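Local structure of phosphoheptose isomerase (Neisseria gonorrhoeae, 5I01) at residues Thr92-Gly95 with Asn96-Phe100; Val103-Lys106 with Gln107-Leu111; Asn129-Glu132 with Ala133-Ala137; Gly153-Ala156 with Ala157-Lys160; Glu178-Ile181 with Leu182-His185. The protein catalyses the isomerisation of sedoheptulose 7-phosphate to D-glycero-D-manno-heptose 7-phosphate, the first step of glycero-manno-heptose biosynthesis, as a zinc-binding homotetramer. The protein carries 1 engineered substitution. All coordinates share one frame; numbering follows the deposited sequence.

Contact 1: Thr92-Gly95 with Asn96-Phe100; sequences TAIG and NDYGF
At the C-terminal end of helix 88-97, where Ile94 meets Tyr98 and Gly99, the chain gives a worked example of how a helix is terminated beside a predicted substrate site. Regular i to i+4 bonding persists as far as Asp97, whose N reaches Ala93 O at 2.9 Å. One step on, a single oxygen is shared: Tyr98 N and Gly99 N both lie 2.8 Å from Ile94 O, the first bond being weak and the second nearly straight (174°) and in the carbonyl plane. The i+5 bond widens the closing turn. Gly99 then leaves helical geometry with a positive phi of 138°, where a CB would jam against the preceding carbonyl oxygen, and its CA makes a CH...O contact of 3.3 Å with Gly95 O. The Tyr98 ring presents its edge to Ile94 O, and Tyr98 CD2 lies 4.3 Å from Ile94 CG2; Lys106 adds a cation-pi contact. With CG placed beside its own backbone N (chi1 -60°), Asp97 folds back over the preceding turn, so that Ala93 O sits 3.4 Å from both Asp97 OD1 and Asp97 OD2; all three are acceptors and make no bond. Asn96 ND2 makes a weak 3.2 Å bond to Asp97 OD1. Beyond the turn, Phe100 runs to Asn54 of the same chain and to Gly95 of a second subunit. Asn96 and Asp97 are predicted to bind substrate; the straight Gly99 bond that closes the turn is consistent with both polar groups being held near the end of the helix.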
# COMPACT_ATOMS: atom_id res chain seq x y z
N THR A 92 7.85 1.56 6.97
CA THR A 92 8.25 0.73 8.12
C THR A 92 9.76 0.68 8.35
O THR A 92 10.20 0.59 9.49
CB THR A 92 7.66 -0.71 8.07
OG1 THR A 92 8.10 -1.40 6.89
CG2 THR A 92 6.12 -0.67 8.13
N ALA A 93 10.54 0.75 7.29
CA ALA A 93 12.00 0.77 7.43
C ALA A 93 12.45 2.03 8.13
O ALA A 93 13.23 1.98 9.06
CB ALA A 93 12.69 0.65 6.08
N ILE A 94 11.93 3.17 7.67
CA ILE A 94 12.38 4.48 8.17
C ILE A 94 11.84 4.71 9.58
O ILE A 94 12.58 5.17 10.44
CB ILE A 94 11.97 5.62 7.21
CG1 ILE A 94 12.67 5.44 5.85
CG2 ILE A 94 12.30 6.98 7.81
CD1 ILE A 94 12.02 6.21 4.72
N GLY A 95 10.57 4.36 9.80
CA GLY A 95 9.97 4.42 11.13
C GLY A 95 10.72 3.61 12.18
O GLY A 95 11.03 4.11 13.26
N ASN A 96 11.03 2.36 11.84
CA ASN A 96 11.79 1.48 12.73
C ASN A 96 13.21 1.99 12.93
O ASN A 96 13.66 2.14 14.05
CB ASN A 96 11.81 0.04 12.18
CG ASN A 96 12.40 -0.95 13.17
OD1 ASN A 96 11.96 -1.04 14.31
ND2 ASN A 96 13.40 -1.72 12.73
N ASP A 97 13.92 2.25 11.83
CA ASP A 97 15.35 2.54 11.89
C ASP A 97 15.61 3.96 12.38
O ASP A 97 16.21 4.16 13.44
CB ASP A 97 16.03 2.28 10.53
CG ASP A 97 15.89 0.81 10.05
OD1 ASP A 97 15.35 -0.03 10.81
OD2 ASP A 97 16.29 0.51 8.90
N TYR A 98 15.13 4.95 11.64
CA TYR A 98 15.40 6.35 11.99
C TYR A 98 14.37 6.92 12.98
O TYR A 98 14.76 7.53 13.98
CB TYR A 98 15.51 7.19 10.71
CG TYR A 98 16.64 6.72 9.83
CD1 TYR A 98 17.96 7.02 10.15
CD2 TYR A 98 16.40 5.93 8.70
CE1 TYR A 98 19.02 6.57 9.35
CE2 TYR A 98 17.45 5.47 7.90
CZ TYR A 98 18.75 5.80 8.23
OH TYR A 98 19.80 5.37 7.45
N GLY A 99 13.09 6.72 12.71
CA GLY A 99 12.01 7.29 13.52
C GLY A 99 10.91 7.80 12.63
O GLY A 99 11.15 8.19 11.48
N PHE A 100 9.70 7.83 13.16
CA PHE A 100 8.51 8.13 12.35
C PHE A 100 8.50 9.53 11.72
O PHE A 100 7.90 9.72 10.67
CB PHE A 100 7.23 7.90 13.15
CG PHE A 100 5.98 7.95 12.31
CD1 PHE A 100 5.73 6.97 11.35
CD2 PHE A 100 5.07 8.99 12.45
CE1 PHE A 100 4.59 7.03 10.55
CE2 PHE A 100 3.93 9.05 11.66
CZ PHE A 100 3.69 8.07 10.72

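Contact 2: Val103-Lys106 with Gln107-Leu111; sequences VFSK and QVRAL
Val103 and Gln107 form the tight side where the chain enters helix 105-111. Instead of a backbone N-H, Val103 O receives the side-chain amide of Gln107, with NE2 at 2.9 Å, an angle of 169°, and the oxygen almost in the amide plane. Gln107 CG lies beside the backbone N (chi1 -65°), and the straight chain beyond it carries NE2 back to that oxygen, near the edge and plane of the Phe104 ring. NE2 also donates to Leu84 O, so one buried nitrogen ties two main-chain carbonyls. Nearby, Val108 N bonds Phe104 O at 3.0 Å while Val108 CG2 presses on the same oxygen at 3.3 Å.

The other flank, with partly exposed Lys106 and Arg109, is looser within the two segments. Arg109 bends at chi3 (-74°), which lays its guanidinium over Ser105 O, 3.7 Å from the plane. The aliphatic part of Lys106 crosses this arginine, CG lying 3.9 Å from Arg109 NH2. Both cationic ends are held mainly by salt bridges to Glu78 of a third subunit.

The neutral amide thus probably helps hold the entry to the helix inside the subunit, whereas two cations gathered on one carboxylate join it to a neighbour in the tetramer.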
# COMPACT_ATOMS: atom_id res chain seq x y z
N VAL A 103 9.77 9.76 7.92
CA VAL A 103 9.20 8.88 6.88
C VAL A 103 8.90 9.57 5.56
O VAL A 103 8.97 8.92 4.52
CB VAL A 103 7.97 8.06 7.34
CG1 VAL A 103 8.36 7.09 8.46
CG2 VAL A 103 6.78 8.95 7.72
N PHE A 104 8.56 10.85 5.59
CA PHE A 104 8.31 11.64 4.37
C PHE A 104 9.54 12.44 3.92
O PHE A 104 9.87 12.47 2.73
CB PHE A 104 7.11 12.58 4.55
CG PHE A 104 5.82 11.88 4.95
CD1 PHE A 104 5.46 10.65 4.39
CD2 PHE A 104 4.96 12.46 5.87
CE1 PHE A 104 4.28 10.03 4.76
CE2 PHE A 104 3.78 11.84 6.24
CZ PHE A 104 3.44 10.63 5.69
N SER A 105 10.22 13.06 4.88
CA SER A 105 11.44 13.82 4.58
C SER A 105 12.56 13.02 3.90
O SER A 105 13.31 13.59 3.13
CB SER A 105 11.98 14.49 5.85
OG SER A 105 12.69 13.55 6.65
N LYS A 106 12.68 11.72 4.16
CA LYS A 106 13.69 10.89 3.50
C LYS A 106 13.34 10.57 2.04
O LYS A 106 14.22 10.52 1.17
CB LYS A 106 13.96 9.60 4.28
CG LYS A 106 14.74 9.82 5.57
CD LYS A 106 15.36 8.54 6.11
CE LYS A 106 16.61 8.12 5.33
NZ LYS A 106 17.76 9.05 5.54
N GLN A 107 12.06 10.33 1.77
CA GLN A 107 11.60 10.12 0.40
C GLN A 107 11.69 11.40 -0.46
O GLN A 107 11.91 11.31 -1.67
CB GLN A 107 10.17 9.57 0.39
CG GLN A 107 10.06 8.19 1.00
CD GLN A 107 8.64 7.68 0.97
OE1 GLN A 107 8.13 7.26 -0.08
NE2 GLN A 107 7.97 7.72 2.12
N VAL A 108 11.52 12.56 0.17
CA VAL A 108 11.69 13.85 -0.51
C VAL A 108 13.15 14.03 -0.91
O VAL A 108 13.42 14.40 -2.05
CB VAL A 108 11.20 15.04 0.35
CG1 VAL A 108 11.54 16.37 -0.31
CG2 VAL A 108 9.70 14.96 0.59
N ARG A 109 14.07 13.74 0.00
CA ARG A 109 15.51 13.73 -0.32
C ARG A 109 15.89 12.71 -1.41
O ARG A 109 16.78 12.98 -2.19
CB ARG A 109 16.38 13.53 0.94
CG ARG A 109 16.61 14.80 1.75
CD ARG A 109 17.72 14.66 2.78
NE ARG A 109 17.31 13.86 3.94
CZ ARG A 109 16.54 14.28 4.96
NH1 ARG A 109 16.06 15.53 5.01
NH2 ARG A 109 16.24 13.44 5.95
N ALA A 110 15.23 11.56 -1.46
CA ALA A 110 15.42 10.59 -2.56
C ALA A 110 14.92 11.12 -3.91
O ALA A 110 15.69 11.23 -4.87
CB ALA A 110 14.74 9.28 -2.24
N LEU A 111 13.62 11.43 -3.97
CA LEU A 111 12.93 11.71 -5.23
C LEU A 111 12.96 13.17 -5.70
O LEU A 111 12.97 13.42 -6.89
CB LEU A 111 11.47 11.26 -5.14
CG LEU A 111 11.25 9.79 -4.77
CD1 LEU A 111 9.77 9.47 -4.77
CD2 LEU A 111 11.99 8.84 -5.71

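Contact 3: Asn129-Glu132 with Ala133-Ala137; sequences NVIE and AVKAA
Glu132 CG lies beside the backbone N (chi1 -82°) and the chain then bends at chi2 (-79°), which swings the carboxylate along the helix surface toward Lys135, whose chain runs extended beyond CG to meet it. The resulting i to i+3 salt bridge is long, with Glu132 OE2 3.5 Å from Lys135 NZ, and the same oxygen lies 3.6 Å from Lys135 CD, so the carboxylate touches the aliphatic stem as well as the ammonium tip. Ile131 lies alongside the lysine and points the same way, its CG2 4.0 Å from Lys135 NZ.

Underneath, helix 128-139 keeps regular i to i+4 bonding: Lys135 N, for instance, reaches Ile131 O at 3.2 Å with an angle of 165°. Its buried side uses small or branched groups set close to the carbonyls. Ala133 CB rests 3.4 Å from Val130 O, and Val134 CG2 comes to 3.3 Å from that same oxygen. Ala133 touches Leu118 of strand 117-122 and Ala136 touches Val108, while Asn129 at the other end bonds Asn54 of the predicted substrate site.

With the lysine exposed to solvent, the long ion pair is probably a modest electrostatic contribution, added to a helix already held by its backbone bonds.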
# COMPACT_ATOMS: atom_id res chain seq x y z
N ASN A 129 5.97 14.67 10.98
CA ASN A 129 6.56 14.15 9.72
C ASN A 129 6.29 15.01 8.49
O ASN A 129 7.14 15.05 7.59
CB ASN A 129 6.22 12.67 9.46
CG ASN A 129 4.73 12.39 9.43
OD1 ASN A 129 3.90 13.29 9.47
ND2 ASN A 129 4.40 11.10 9.37
N VAL A 130 5.16 15.71 8.46
CA VAL A 130 4.88 16.68 7.38
C VAL A 130 5.73 17.95 7.50
O VAL A 130 6.17 18.49 6.49
CB VAL A 130 3.39 17.06 7.31
CG1 VAL A 130 3.13 17.98 6.11
CG2 VAL A 130 2.52 15.80 7.23
N ILE A 131 5.97 18.42 8.73
CA ILE A 131 6.92 19.52 9.00
C ILE A 131 8.34 19.20 8.50
O ILE A 131 8.94 19.99 7.77
CB ILE A 131 6.98 19.89 10.52
CG1 ILE A 131 5.66 20.54 10.98
CG2 ILE A 131 8.19 20.78 10.83
CD1 ILE A 131 5.49 20.58 12.49
N GLU A 132 8.87 18.04 8.90
CA GLU A 132 10.21 17.62 8.45
C GLU A 132 10.28 17.52 6.92
O GLU A 132 11.32 17.84 6.33
CB GLU A 132 10.66 16.32 9.13
CG GLU A 132 11.26 16.51 10.53
CD GLU A 132 12.71 17.00 10.50
OE1 GLU A 132 13.60 16.28 9.97
OE2 GLU A 132 12.98 18.10 11.02
N ALA A 133 9.19 17.08 6.29
CA ALA A 133 9.09 17.04 4.81
C ALA A 133 9.17 18.43 4.17
O ALA A 133 9.78 18.59 3.11
CB ALA A 133 7.81 16.34 4.37
N VAL A 134 8.54 19.43 4.79
CA VAL A 134 8.61 20.83 4.34
C VAL A 134 10.06 21.36 4.36
O VAL A 134 10.52 21.99 3.39
CB VAL A 134 7.67 21.75 5.16
CG1 VAL A 134 7.90 23.22 4.86
CG2 VAL A 134 6.21 21.38 4.89
N LYS A 135 10.78 21.09 5.45
CA LYS A 135 12.20 21.44 5.52
C LYS A 135 12.97 20.85 4.34
O LYS A 135 13.64 21.59 3.60
CB LYS A 135 12.82 21.00 6.85
CG LYS A 135 12.50 21.94 8.00
CD LYS A 135 12.74 21.30 9.36
CE LYS A 135 12.30 22.20 10.51
NZ LYS A 135 11.99 21.40 11.72
N ALA A 136 12.85 19.54 4.13
CA ALA A 136 13.58 18.87 3.06
C ALA A 136 13.24 19.42 1.68
O ALA A 136 14.12 19.54 0.84
CB ALA A 136 13.31 17.38 3.09
N ALA A 137 11.96 19.76 1.47
CA ALA A 137 11.52 20.39 0.23
C ALA A 137 12.15 21.78 0.06
O ALA A 137 12.57 22.14 -1.06
CB ALA A 137 10.00 20.50 0.21

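Contact 4: Gly153-Ala156 with Ala157-Lys160; sequences GKIA and AMLK
Ile155 and Met158 meet along one side of the short helix 153-158, an example of a helix of barely two turns in which few backbone bonds are accompanied by apolar contacts. Hydrogen bonding is sparse. Met158 N is shared between two carbonyls, Lys154 O and Ile155 O, both 3.1 Å away: Lys154 O accepts a weak bond, and Ile155 O a somewhat straighter one (138°) that arrives 69° out of the carbonyl plane. The second is an i to i+3 bond, consistent with a tightening towards 3-10 geometry at the last turn. Near the N-terminal end, Gly153 has positive phi and its N binds Asp151 OD1, while Lys154 N binds Asn126 OD1.

Apolar contacts supply the rest. Met158 runs straight through chi2 and then turns sharply at chi3 (-26°), which brings its methyl back over the helix; Met158 CE lies 4.1 Å from Ile155 CG1 and 3.8 Å from Ile155 CA. On another flank, Leu159 CD2 approaches Ile155 CG2 at 4.3 Å.

A third group consists of aliphatic carbons resting on main-chain oxygens. Leu159 CD2 is 3.3 Å from Ile155 O and Met158 CB is 3.4 Å from it, so this carbonyl is hemmed in by two side chains besides its donor. Ala157 CB sits 3.5 Å from Lys154 O.

Ile155 continues onto Val130 and onto strand 143-149, Met158 onto Ile131 and Val134, and Leu159 onto Leu165. The helix thus fills the connection between strands 143-149 and 164-168, a beta-alpha-beta crossover of the parallel sheet that belongs to the SIS fold.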
# COMPACT_ATOMS: atom_id res chain seq x y z
N GLY A 153 -1.37 25.86 12.11
CA GLY A 153 -0.29 25.25 12.90
C GLY A 153 1.11 25.76 12.59
O GLY A 153 1.29 26.86 12.07
N LYS A 154 2.11 24.94 12.92
CA LYS A 154 3.50 25.28 12.64
C LYS A 154 3.79 25.36 11.13
O LYS A 154 4.63 26.15 10.71
CB LYS A 154 4.44 24.27 13.28
CG LYS A 154 4.28 24.13 14.78
CD LYS A 154 5.61 23.84 15.47
CE LYS A 154 5.43 23.47 16.92
NZ LYS A 154 4.71 22.17 17.07
N ILE A 155 3.08 24.54 10.34
CA ILE A 155 3.25 24.50 8.87
C ILE A 155 2.94 25.85 8.20
O ILE A 155 3.74 26.32 7.38
CB ILE A 155 2.47 23.33 8.23
CG1 ILE A 155 3.11 22.00 8.63
CG2 ILE A 155 2.45 23.46 6.70
CD1 ILE A 155 2.25 20.77 8.40
N ALA A 156 1.82 26.47 8.55
CA ALA A 156 1.46 27.80 8.02
C ALA A 156 2.51 28.85 8.36
O ALA A 156 2.88 29.66 7.50
CB ALA A 156 0.09 28.24 8.53
N ALA A 157 2.99 28.82 9.60
CA ALA A 157 4.09 29.70 10.05
C ALA A 157 5.38 29.53 9.24
O ALA A 157 6.11 30.49 9.06
CB ALA A 157 4.37 29.49 11.54
N MET A 158 5.61 28.32 8.74
CA MET A 158 6.88 27.91 8.13
C MET A 158 7.05 28.26 6.64
O MET A 158 8.15 28.15 6.12
CB MET A 158 7.01 26.39 8.32
CG MET A 158 8.41 25.78 8.30
SD MET A 158 8.42 23.96 8.37
CE MET A 158 6.89 23.58 9.20
N LEU A 159 5.99 28.69 5.96
CA LEU A 159 6.02 28.83 4.48
C LEU A 159 6.72 30.10 3.94
O LEU A 159 6.57 31.19 4.47
CB LEU A 159 4.59 28.80 3.92
CG LEU A 159 3.66 27.64 4.30
CD1 LEU A 159 2.37 27.73 3.50
CD2 LEU A 159 4.32 26.28 4.11
N LYS A 160 7.47 29.93 2.85
CA LYS A 160 8.04 31.05 2.10
C LYS A 160 6.96 31.78 1.27
O LYS A 160 5.86 31.26 1.08
CB LYS A 160 9.14 30.58 1.14
CG LYS A 160 10.30 29.82 1.76
CD LYS A 160 11.36 29.57 0.69
CE LYS A 160 12.48 28.64 1.12
NZ LYS A 160 13.06 28.97 2.46

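Contact 5: Glu178-Ile181 with Leu182-His185; sequences ENHI and LLIH. With ZN (zinc ion), chain E.
Leu182, the first residue of 182-185, answers Glu178 with a weak backbone bond and sets its CB 3.5 Å from Asn179 O. Leu183 is gripped more firmly, its N 2.9 Å from Asn179 O, while its CD1 reaches the edge of the His180 ring near the ring plane; that ring is itself fixed by a bond from NE2 to Thr148 O. Ile184 repeats the backbone pattern, N to His180 O at 2.9 Å, and its CD1 packs 4.3 Å from Ile181 CD1.

His185 completes the turn and carries the zinc ion on NE2 at 2.2 Å. With CG beside the backbone N (chi1 -78°), the imidazole lies back across the preceding turn: Ile181 O faces one side of the ring, 3.4 Å from His185 CG, and Ile181 CG1 lies 3.9 Å from His185 CE1. His63 and Glu67 of the same chain and Gln177 of a fourth subunit are the other zinc ligands. The remaining ring nitrogen, ND1, bonds Glu178 OE2 of that fourth subunit, and Glu178 OE2 of this chain bonds His185 ND1 there, so the bond is reciprocal.

With both imidazole nitrogens engaged, the ring's rotation is fixed, and ligands and a second-shell carboxylate from another subunit place the zinc site at the interface.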
# COMPACT_ATOMS: atom_id res chain seq x y z
N GLU A 178 -12.86 16.63 4.51
CA GLU A 178 -13.90 16.74 3.47
C GLU A 178 -13.71 17.95 2.56
O GLU A 178 -13.97 17.86 1.36
CB GLU A 178 -15.28 16.79 4.11
CG GLU A 178 -15.67 15.47 4.77
CD GLU A 178 -16.77 15.62 5.82
OE1 GLU A 178 -17.43 16.69 5.87
OE2 GLU A 178 -16.96 14.66 6.61
N ASN A 179 -13.28 19.08 3.14
CA ASN A 179 -12.89 20.26 2.36
C ASN A 179 -11.58 20.02 1.58
O ASN A 179 -11.43 20.50 0.45
CB ASN A 179 -12.75 21.51 3.26
CG ASN A 179 -14.09 22.10 3.66
OD1 ASN A 179 -14.45 23.21 3.25
ND2 ASN A 179 -14.84 21.36 4.45
N HIS A 180 -10.64 19.30 2.16
CA HIS A 180 -9.39 18.98 1.48
C HIS A 180 -9.61 18.24 0.15
O HIS A 180 -8.96 18.56 -0.86
CB HIS A 180 -8.45 18.16 2.38
CG HIS A 180 -7.72 18.98 3.40
ND1 HIS A 180 -6.98 18.40 4.42
CD2 HIS A 180 -7.60 20.32 3.57
CE1 HIS A 180 -6.44 19.35 5.16
NE2 HIS A 180 -6.81 20.52 4.67
N ILE A 181 -10.51 17.25 0.15
CA ILE A 181 -10.74 16.46 -1.06
C ILE A 181 -11.46 17.28 -2.13
O ILE A 181 -11.18 17.12 -3.31
CB ILE A 181 -11.44 15.10 -0.77
CG1 ILE A 181 -11.28 14.16 -1.95
CG2 ILE A 181 -12.92 15.25 -0.43
CD1 ILE A 181 -9.84 13.74 -2.19
N LEU A 182 -12.38 18.16 -1.71
CA LEU A 182 -12.97 19.14 -2.62
C LEU A 182 -11.86 20.00 -3.25
O LEU A 182 -11.83 20.14 -4.48
CB LEU A 182 -13.99 20.03 -1.88
CG LEU A 182 -14.50 21.29 -2.61
CD1 LEU A 182 -15.11 20.93 -3.95
CD2 LEU A 182 -15.50 22.05 -1.76
N LEU A 183 -10.98 20.55 -2.42
CA LEU A 183 -9.86 21.38 -2.90
C LEU A 183 -9.00 20.65 -3.93
O LEU A 183 -8.68 21.21 -4.98
CB LEU A 183 -8.99 21.87 -1.73
CG LEU A 183 -9.58 22.95 -0.82
CD1 LEU A 183 -8.66 23.22 0.36
CD2 LEU A 183 -9.83 24.23 -1.58
N ILE A 184 -8.64 19.40 -3.64
CA ILE A 184 -7.89 18.55 -4.57
C ILE A 184 -8.60 18.41 -5.91
O ILE A 184 -7.98 18.55 -6.95
CB ILE A 184 -7.61 17.17 -3.94
CG1 ILE A 184 -6.46 17.32 -2.93
CG2 ILE A 184 -7.28 16.11 -5.00
CD1 ILE A 184 -6.26 16.14 -2.01
N HIS A 185 -9.90 18.12 -5.86
CA HIS A 185 -10.71 17.95 -7.07
C HIS A 185 -10.76 19.21 -7.92
O HIS A 185 -10.65 19.13 -9.13
CB HIS A 185 -12.13 17.49 -6.72
CG HIS A 185 -12.22 16.04 -6.40
ND1 HIS A 185 -13.20 15.51 -5.59
CD2 HIS A 185 -11.44 15.00 -6.77
CE1 HIS A 185 -13.03 14.20 -5.49
NE2 HIS A 185 -11.96 13.86 -6.20
ZN ZN E . -11.54 11.83 -6.97

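The five contacts follow one another along the chain, each on or at the end of a helix of one SIS domain built round a parallel sheet. Contacts 1 to 4 form a touching series with centres about 12, 9 and 11 Å apart: helix 88-97 meets helix 105-111, which packs on helix 128-139, which meets helix 153-158. Phe100 and Phe104 both approach Asn129, joining contacts 1, 2 and 3 near the predicted substrate site. Contact 5, on helix 173-193, touches none of them and lies about 30 Å from contact 1, centre to centre. Contacts 1 and 3 meet the second subunit, contact 2 the third and contact 5 the fourth, while no other chain touches contact 4.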